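Side-chain contacts in glucosamine kinase (Streptacidiphilus jiangxiensis, PDB 6HWJ), which catalyses the magnesium- and ATP-dependent phosphorylation of D-glucosamine to D-glucosamine 6-phosphate and, to a lesser extent, also acts on glucose: residues T2-W5 against S6-V9; G21-R24 against A25-V29; V423-L426 against S427-L431. All coordinates share one frame; numbering follows the deposited sequence. Where two conformers were deposited one is given.

Contact 1 of 3, residues T2-W5 against S6-V9; sequences TPNW and SELV
Asn4 and Glu7 grip each other twice, each side chain taking the backbone N-H of the other. Asn4 OD1 accepts from Glu7 N at 2.7 Å, and the approach is almost collinear with the amide carbonyl, the C=O...N angle being 174°. In return, Asn4 N donates to Glu7 OE2 at 3.0 Å, with an N-H...O angle of 152°; the carboxylate oxygen uses its anti lone pair, the one directed away from OE1. Held by these two N-H bonds, the side chains run across each other at about a right angle. Asn4 is able to reach forward because its CG sits between the backbone N and the carbonyl carbon (chi1 58°), which swings OD1 over the first turn of the helix.

This reciprocal pairing is a capping box, with Asn4 as the N-cap of helix 5-11. Behind it the regular helical bonds begin: Leu8 N donates to Asn4 O at 3.1 Å, and Val9 N to Trp5 O at 2.9 Å. Since the N-H groups of a first turn lack helical acceptors, the Asn4 carboxamide oxygen supplies one for Glu7.

Pro3 packs beside the box. Its CB lies 3.4 Å from Glu7 OE2, while its CG meets Leu8 CD2 at 4.1 Å, the proline ring and the leucine side chain crossing nearly perpendicularly. Farther out, Trp5 turns away from this turn and lies against strands 34-42, 45-51, 57-65 and 69-72, touching Leu35, Leu38, Ala46, Leu62 and Val70, and it makes a cation-pi contact with Arg64. The same arginine donates through NH1 to Pro3 O, anchoring the segment just ahead of the cap to strand 57-65.

Contact 2 of 3, residues G21-R24 against A25-V29; sequences GERR and AEVAV. With MG (magnesium ion), chain D; MG (magnesium ion), chain G.
Arg23, extended from CG to NE, reaches across to Val27 O, four residues on, and donates to it through NE at 2.7 Å. The bond is short but bent, with an N-H...O angle of 132°, and the oxygen is tilted out of the guanidinium plane. It spans a type I beta turn over Arg24-Val27, in the loop between helix 5-11 and strand 34-42: Val27 N donates to Arg24 O at 3.0 Å, and Ala25-Glu26 make the 3-10 step.

With CG between the backbone N and the carbonyl carbon, the Arg23 chain is directed so that one guanidinium face meets Val29 CG2, 3.6 Å from NH1 and offset toward the rim. Arg24, bent at chi2 and chi3, instead lies alongside Glu26. Both carboxylate oxygens approach Arg24 NH2, with the two planes 82° apart and OE1 over the guanidinium face; the salt bridge runs from NH2 to OE2 at 3.2 Å.

Two magnesium ions border the turn, away from the magnesium site formed by Gln305 and Asp317. One is held by Glu26 O, water 6 and two further ligands from outside this loop segment. The other is bound by Glu22 OE2 at 2.1 Å and four waters, among which water 1 also donates to Arg23 O at 3.2 Å.

Contact 3 of 3, residues V423-L426 against S427-L431; sequences VPDL and SLTDL
Thr429 turns its hydroxyl back along the helix onto Asp425 O, four residues earlier. OG1 of Thr429 donates to Asp425 O at 2.6 Å, and Thr429 N reaches the same oxygen at 3.0 Å. The two donors come from opposite faces of the carbonyl plane, tilted from it by 33° and 30°, so one acceptor is clasped between hydroxyl and amide. Thr429 can do this because OG1 stands beside its backbone N, anti to the carbonyl carbon (chi1 -66°), which sends CG2 to the position anti to the N.

Ser427 has the matching orientation in one of its two deposited conformers, which makes the hydroxyl position doubtful. There OG lies 2.7 Å from Val423 O, but it also pairs with Asp347 OD1 on helix 335-356, and the destination of its proton is not settled. The backbone is firmer evidence: Ser427 N donates to Val423 O at 2.9 Å. This is the i to i+4 pattern of helix 422-431, an alpha-helix in which Leu428 N to Pro424 O, at 2.8 Å, and Asp430 N to Leu426 O, at 3.2 Å, continue the ladder.

Leu428 points elsewhere, and its CG lies 3.4 Å from Pro424 O. Leu428 meets Tyr410 of helix 398-416 and Trp275 of helix 266-284, while Pro424 also touches Tyr410 and comes within about 4 Å, side chain to side chain, of Glu409, which binds D-glucosamine; this side of the helix therefore backs onto the substrate-binding region. The acids pair with arginines of neighbouring helices, Asp425 OD1 with Arg271 and Asp430 OD2 with Arg351, both as salt bridges.

In the fold
From the N terminus, contact 1 starts helix 5-11 and sets it against strands 34-42, 45-51, 57-65 and 69-72. Contact 2 follows in the loop leading from that helix to strand 34-42, with its centre 23 Å from that of contact 1 and about 10 Å between nearest atoms. Nearly four hundred residues later comes contact 3 on helix 422-431, among helices 266-284, 335-356 and 398-416; its centre lies 60 Å from that of contact 1, across the chain's centre. Each contact closes only a short local turn, and the three run in series, neither nesting nor crossing. Contacts 1 and 2 belong to the N-terminal sheet region, contact 3 to the helical glucosamine-binding part.

Contact 1 of 3, residues T2-W5 against S6-V9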
loop_
_atom_site.group_PDB
_atom_site.type_symbol
_atom_site.label_atom_id
_atom_site.label_comp_id
_atom_site.label_asym_id
_atom_site.label_seq_id
_atom_site.Cartn_x
_atom_site.Cartn_y
_atom_site.Cartn_z
ATOM N N THR A 2 26.304 -18.654 -28.817
ATOM C CA THR A 2 25.992 -18.315 -27.437
ATOM C C THR A 2 24.735 -19.064 -27.006
ATOM O O THR A 2 23.777 -19.165 -27.781
ATOM C CB THR A 2 25.779 -16.812 -27.271
ATOM O OG1 THR A 2 25.097 -16.295 -28.424
ATOM C CG2 THR A 2 27.114 -16.093 -27.080
ATOM N N PRO A 3 24.698 -19.602 -25.789
ATOM C CA PRO A 3 23.481 -20.283 -25.339
ATOM C C PRO A 3 22.299 -19.329 -25.384
ATOM O O PRO A 3 22.445 -18.101 -25.399
ATOM C CB PRO A 3 23.806 -20.710 -23.900
ATOM C CG PRO A 3 25.296 -20.662 -23.800
ATOM C CD PRO A 3 25.739 -19.578 -24.741
ATOM N N ASN A 4 21.108 -19.910 -25.438
ATOM C CA ASN A 4 19.921 -19.106 -25.247
ATOM C C ASN A 4 19.825 -18.700 -23.774
ATOM O O ASN A 4 20.584 -19.166 -22.917
ATOM C CB ASN A 4 18.680 -19.860 -25.705
ATOM C CG ASN A 4 18.501 -21.172 -24.989
ATOM O OD1 ASN A 4 18.889 -21.326 -23.837
ATOM N ND2 ASN A 4 17.911 -22.136 -25.677
ATOM N N TRP A 5 18.874 -17.814 -23.488
ATOM C CA TRP A 5 18.697 -17.359 -22.117
ATOM C C TRP A 5 18.404 -18.522 -21.179
ATOM O O TRP A 5 18.863 -18.527 -20.034
ATOM C CB TRP A 5 17.570 -16.335 -22.055
ATOM C CG TRP A 5 17.897 -14.990 -22.622
ATOM C CD1 TRP A 5 17.547 -14.514 -23.853
ATOM C CD2 TRP A 5 18.613 -13.932 -21.976
ATOM N NE1 TRP A 5 17.985 -13.238 -23.999
ATOM C CE2 TRP A 5 18.643 -12.849 -22.866
ATOM C CE3 TRP A 5 19.229 -13.797 -20.730
ATOM C CZ2 TRP A 5 19.273 -11.646 -22.562
ATOM C CZ3 TRP A 5 19.846 -12.605 -20.427
ATOM C CH2 TRP A 5 19.868 -11.545 -21.339
ATOM N N SER A 6 17.638 -19.518 -21.647
ATOM C CA SER A 6 17.295 -20.656 -20.802
ATOM C C SER A 6 18.539 -21.403 -20.342
ATOM O O SER A 6 18.653 -21.770 -19.169
ATOM C CB SER A 6 16.359 -21.620 -21.550
ATOM O OG SER A 6 15.183 -20.946 -21.979
ATOM N N GLU A 7 19.466 -21.665 -21.264
ATOM C CA GLU A 7 20.686 -22.384 -20.916
ATOM C C GLU A 7 21.579 -21.560 -20.003
ATOM O O GLU A 7 22.242 -22.105 -19.116
ATOM C CB GLU A 7 21.462 -22.761 -22.180
ATOM C CG GLU A 7 20.745 -23.690 -23.133
ATOM C CD GLU A 7 21.501 -23.835 -24.451
ATOM O OE1 GLU A 7 22.070 -24.921 -24.703
ATOM O OE2 GLU A 7 21.542 -22.853 -25.225
ATOM N N LEU A 8 21.641 -20.246 -20.218
ATOM C CA LEU A 8 22.434 -19.404 -19.332
ATOM C C LEU A 8 21.869 -19.429 -17.915
ATOM O O LEU A 8 22.623 -19.501 -16.941
ATOM C CB LEU A 8 22.485 -17.967 -19.862
ATOM C CG LEU A 8 23.382 -17.703 -21.076
ATOM C CD1 LEU A 8 23.162 -16.268 -21.563
ATOM C CD2 LEU A 8 24.864 -17.938 -20.776
ATOM N N VAL A 9 20.543 -19.355 -17.775
ATOM C CA VAL A 9 19.957 -19.322 -16.438
ATOM C C VAL A 9 20.092 -20.687 -15.773
ATOM O O VAL A 9 20.411 -20.786 -14.583
ATOM C CB VAL A 9 18.491 -18.858 -16.508
ATOM C CG1 VAL A 9 17.824 -18.960 -15.153
ATOM C CG2 VAL A 9 18.417 -17.411 -17.008
#

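Contact 2 of 3, residues G21-R24 against A25-V29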
loop_
_atom_site.group_PDB
_atom_site.type_symbol
_atom_site.label_atom_id
_atom_site.label_comp_id
_atom_site.label_asym_id
_atom_site.label_seq_id
_atom_site.Cartn_x
_atom_site.Cartn_y
_atom_site.Cartn_z
ATOM N N GLY A 21 22.607 -10.576 -3.751
ATOM C CA GLY A 21 23.654 -11.495 -4.142
ATOM C C GLY A 21 23.687 -12.760 -3.308
ATOM O O GLY A 21 22.859 -13.000 -2.426
ATOM N N GLU A 22 24.691 -13.584 -3.602
ATOM C CA GLU A 22 24.824 -14.878 -2.948
ATOM C C GLU A 22 24.876 -14.719 -1.432
ATOM O O GLU A 22 25.547 -13.831 -0.902
ATOM C CB GLU A 22 26.089 -15.592 -3.439
ATOM C CG GLU A 22 26.242 -17.007 -2.915
ATOM C CD GLU A 22 27.523 -17.673 -3.383
ATOM O OE1 GLU A 22 28.571 -16.990 -3.408
ATOM O OE2 GLU A 22 27.480 -18.873 -3.733
ATOM N N ARG A 23 24.164 -15.593 -0.735
ATOM C CA ARG A 23 24.182 -15.615 0.718
ATOM C C ARG A 23 25.039 -16.779 1.196
ATOM O O ARG A 23 25.678 -17.480 0.403
ATOM C CB ARG A 23 22.755 -15.692 1.262
ATOM C CG ARG A 23 21.926 -16.834 0.718
ATOM C CD ARG A 23 20.444 -16.547 0.897
ATOM N NE ARG A 23 19.621 -17.694 0.530
ATOM C CZ ARG A 23 18.304 -17.650 0.362
ATOM N NH1 ARG A 23 17.646 -18.753 0.028
ATOM N NH2 ARG A 23 17.645 -16.507 0.521
ATOM N N ARG A 24 25.067 -16.980 2.513
ATOM C CA ARG A 24 25.835 -18.078 3.081
ATOM C C ARG A 24 25.475 -19.387 2.385
ATOM O O ARG A 24 24.299 -19.683 2.145
ATOM C CB ARG A 24 25.574 -18.191 4.586
ATOM C CG ARG A 24 26.083 -17.008 5.404
ATOM C CD ARG A 24 27.597 -16.858 5.319
ATOM N NE ARG A 24 28.300 -18.104 5.614
ATOM C CZ ARG A 24 28.525 -18.574 6.842
ATOM N NH1 ARG A 24 28.098 -17.907 7.908
ATOM N NH2 ARG A 24 29.178 -19.719 7.003
ATOM N N ALA A 25 26.508 -20.161 2.047
ATOM C CA ALA A 25 26.299 -21.406 1.313
ATOM C C ALA A 25 25.374 -22.355 2.064
ATOM O O ALA A 25 24.662 -23.147 1.435
ATOM C CB ALA A 25 27.649 -22.083 1.046
ATOM N N GLU A 26 25.367 -22.289 3.399
ATOM C CA GLU A 26 24.524 -23.180 4.185
ATOM C C GLU A 26 23.037 -22.994 3.896
ATOM O O GLU A 26 22.255 -23.921 4.128
ATOM C CB GLU A 26 24.781 -22.961 5.678
ATOM C CG GLU A 26 26.154 -23.376 6.145
ATOM C CD GLU A 26 27.235 -22.347 5.835
ATOM O OE1 GLU A 26 26.911 -21.247 5.369
ATOM O OE2 GLU A 26 28.416 -22.656 6.075
ATOM N N VAL A 27 22.631 -21.823 3.409
ATOM C CA VAL A 27 21.218 -21.560 3.136
ATOM C C VAL A 27 21.051 -20.994 1.731
ATOM O O VAL A 27 20.236 -20.092 1.500
ATOM C CB VAL A 27 20.619 -20.601 4.187
ATOM C CG1 VAL A 27 20.512 -21.293 5.538
ATOM C CG2 VAL A 27 21.457 -19.329 4.288
ATOM N N ALA A 28 21.812 -21.529 0.781
ATOM C CA ALA A 28 21.799 -20.995 -0.572
ATOM C C ALA A 28 20.488 -21.334 -1.274
ATOM O O ALA A 28 19.807 -22.313 -0.944
ATOM C CB ALA A 28 22.974 -21.548 -1.382
ATOM N N VAL A 29 20.134 -20.508 -2.251
ATOM C CA VAL A 29 18.995 -20.813 -3.118
ATOM C C VAL A 29 19.238 -22.157 -3.789
ATOM O O VAL A 29 20.311 -22.360 -4.400
ATOM C CB VAL A 29 18.810 -19.700 -4.171
ATOM C CG1 VAL A 29 17.707 -20.080 -5.151
ATOM C CG2 VAL A 29 18.507 -18.374 -3.492
HETATM MG MG MG D . 26.269 -20.569 -3.467
HETATM MG MG MG G . 21.054 -25.605 4.109
HETATM O O HOH W 1 25.363 -19.756 -1.782
HETATM O O HOH W 2 29.327 -19.380 2.552
HETATM O O HOH W 3 27.816 -21.335 -2.218
HETATM O O HOH W 4 26.926 -21.473 -5.346
HETATM O O HOH W 5 24.545 -19.812 -4.654
HETATM O O HOH W 6 22.916 -26.614 4.132
#

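Contact 3 of 3, residues V423-L426 against S427-L431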
loop_
_atom_site.group_PDB
_atom_site.type_symbol
_atom_site.label_atom_id
_atom_site.label_comp_id
_atom_site.label_asym_id
_atom_site.label_seq_id
_atom_site.Cartn_x
_atom_site.Cartn_y
_atom_site.Cartn_z
ATOM N N VAL A 423 -2.054 5.735 21.852
ATOM C CA VAL A 423 -2.752 6.215 20.660
ATOM C C VAL A 423 -4.157 5.620 20.626
ATOM O O VAL A 423 -5.137 6.385 20.636
ATOM C CB VAL A 423 -1.943 5.907 19.391
ATOM C CG1 VAL A 423 -2.706 6.304 18.127
ATOM C CG2 VAL A 423 -0.614 6.663 19.427
ATOM N N PRO A 424 -4.336 4.292 20.599
ATOM C CA PRO A 424 -5.715 3.771 20.602
ATOM C C PRO A 424 -6.451 4.056 21.892
ATOM O O PRO A 424 -7.678 4.211 21.873
ATOM C CB PRO A 424 -5.531 2.260 20.363
ATOM C CG PRO A 424 -4.139 1.968 20.839
ATOM C CD PRO A 424 -3.340 3.207 20.457
ATOM N N ASP A 425 -5.743 4.126 23.028
ATOM C CA ASP A 425 -6.401 4.450 24.282
ATOM C C ASP A 425 -7.076 5.818 24.202
ATOM O O ASP A 425 -8.257 5.964 24.550
ATOM C CB ASP A 425 -5.392 4.406 25.428
ATOM C CG ASP A 425 -6.026 4.728 26.773
ATOM O OD1 ASP A 425 -6.929 3.988 27.195
ATOM O OD2 ASP A 425 -5.608 5.733 27.405
ATOM N N LEU A 426 -6.346 6.831 23.741
ATOM C CA LEU A 426 -6.920 8.172 23.674
ATOM C C LEU A 426 -7.915 8.275 22.523
ATOM O O LEU A 426 -8.944 8.934 22.654
ATOM C CB LEU A 426 -5.810 9.210 23.543
ATOM C CG LEU A 426 -4.860 9.253 24.752
ATOM C CD1 LEU A 426 -3.709 10.229 24.526
ATOM C CD2 LEU A 426 -5.607 9.598 26.046
ATOM N N SER A 427 -7.638 7.613 21.396
ATOM C CA SER A 427 -8.580 7.616 20.281
ATOM C C SER A 427 -9.923 7.032 20.701
ATOM O O SER A 427 -10.978 7.645 20.493
ATOM C CB SER A 427 -8.010 6.816 19.106
ATOM O OG SER A 427 -6.750 7.292 18.729
ATOM N N LEU A 428 -9.903 5.834 21.312
ATOM C CA LEU A 428 -11.143 5.181 21.716
ATOM C C LEU A 428 -11.830 5.934 22.842
ATOM O O LEU A 428 -13.062 5.913 22.933
ATOM C CB LEU A 428 -10.894 3.739 22.152
ATOM C CG LEU A 428 -10.595 2.751 21.028
ATOM C CD1 LEU A 428 -10.085 1.438 21.599
ATOM C CD2 LEU A 428 -11.831 2.512 20.172
ATOM N N THR A 429 -11.056 6.580 23.714
ATOM C CA THR A 429 -11.642 7.413 24.756
ATOM C C THR A 429 -12.551 8.476 24.155
ATOM O O THR A 429 -13.641 8.721 24.674
ATOM C CB THR A 429 -10.544 8.057 25.610
ATOM O OG1 THR A 429 -9.840 7.038 26.339
ATOM C CG2 THR A 429 -11.159 9.048 26.604
ATOM N N ASP A 430 -12.135 9.097 23.051
ATOM C CA ASP A 430 -12.964 10.098 22.391
ATOM C C ASP A 430 -14.008 9.487 21.457
ATOM O O ASP A 430 -15.041 10.118 21.223
ATOM C CB ASP A 430 -12.078 11.085 21.603
ATOM C CG ASP A 430 -11.354 12.075 22.504
ATOM O OD1 ASP A 430 -11.635 12.110 23.730
ATOM O OD2 ASP A 430 -10.506 12.845 21.993
ATOM N N LEU A 431 -13.782 8.273 20.944
ATOM C CA LEU A 431 -14.734 7.655 20.019
ATOM C C LEU A 431 -15.941 7.066 20.742
ATOM O O LEU A 431 -17.086 7.215 20.293
ATOM C CB LEU A 431 -14.052 6.549 19.220
ATOM C CG LEU A 431 -13.111 6.927 18.083
ATOM C CD1 LEU A 431 -12.323 5.702 17.657
ATOM C CD2 LEU A 431 -13.887 7.511 16.925
#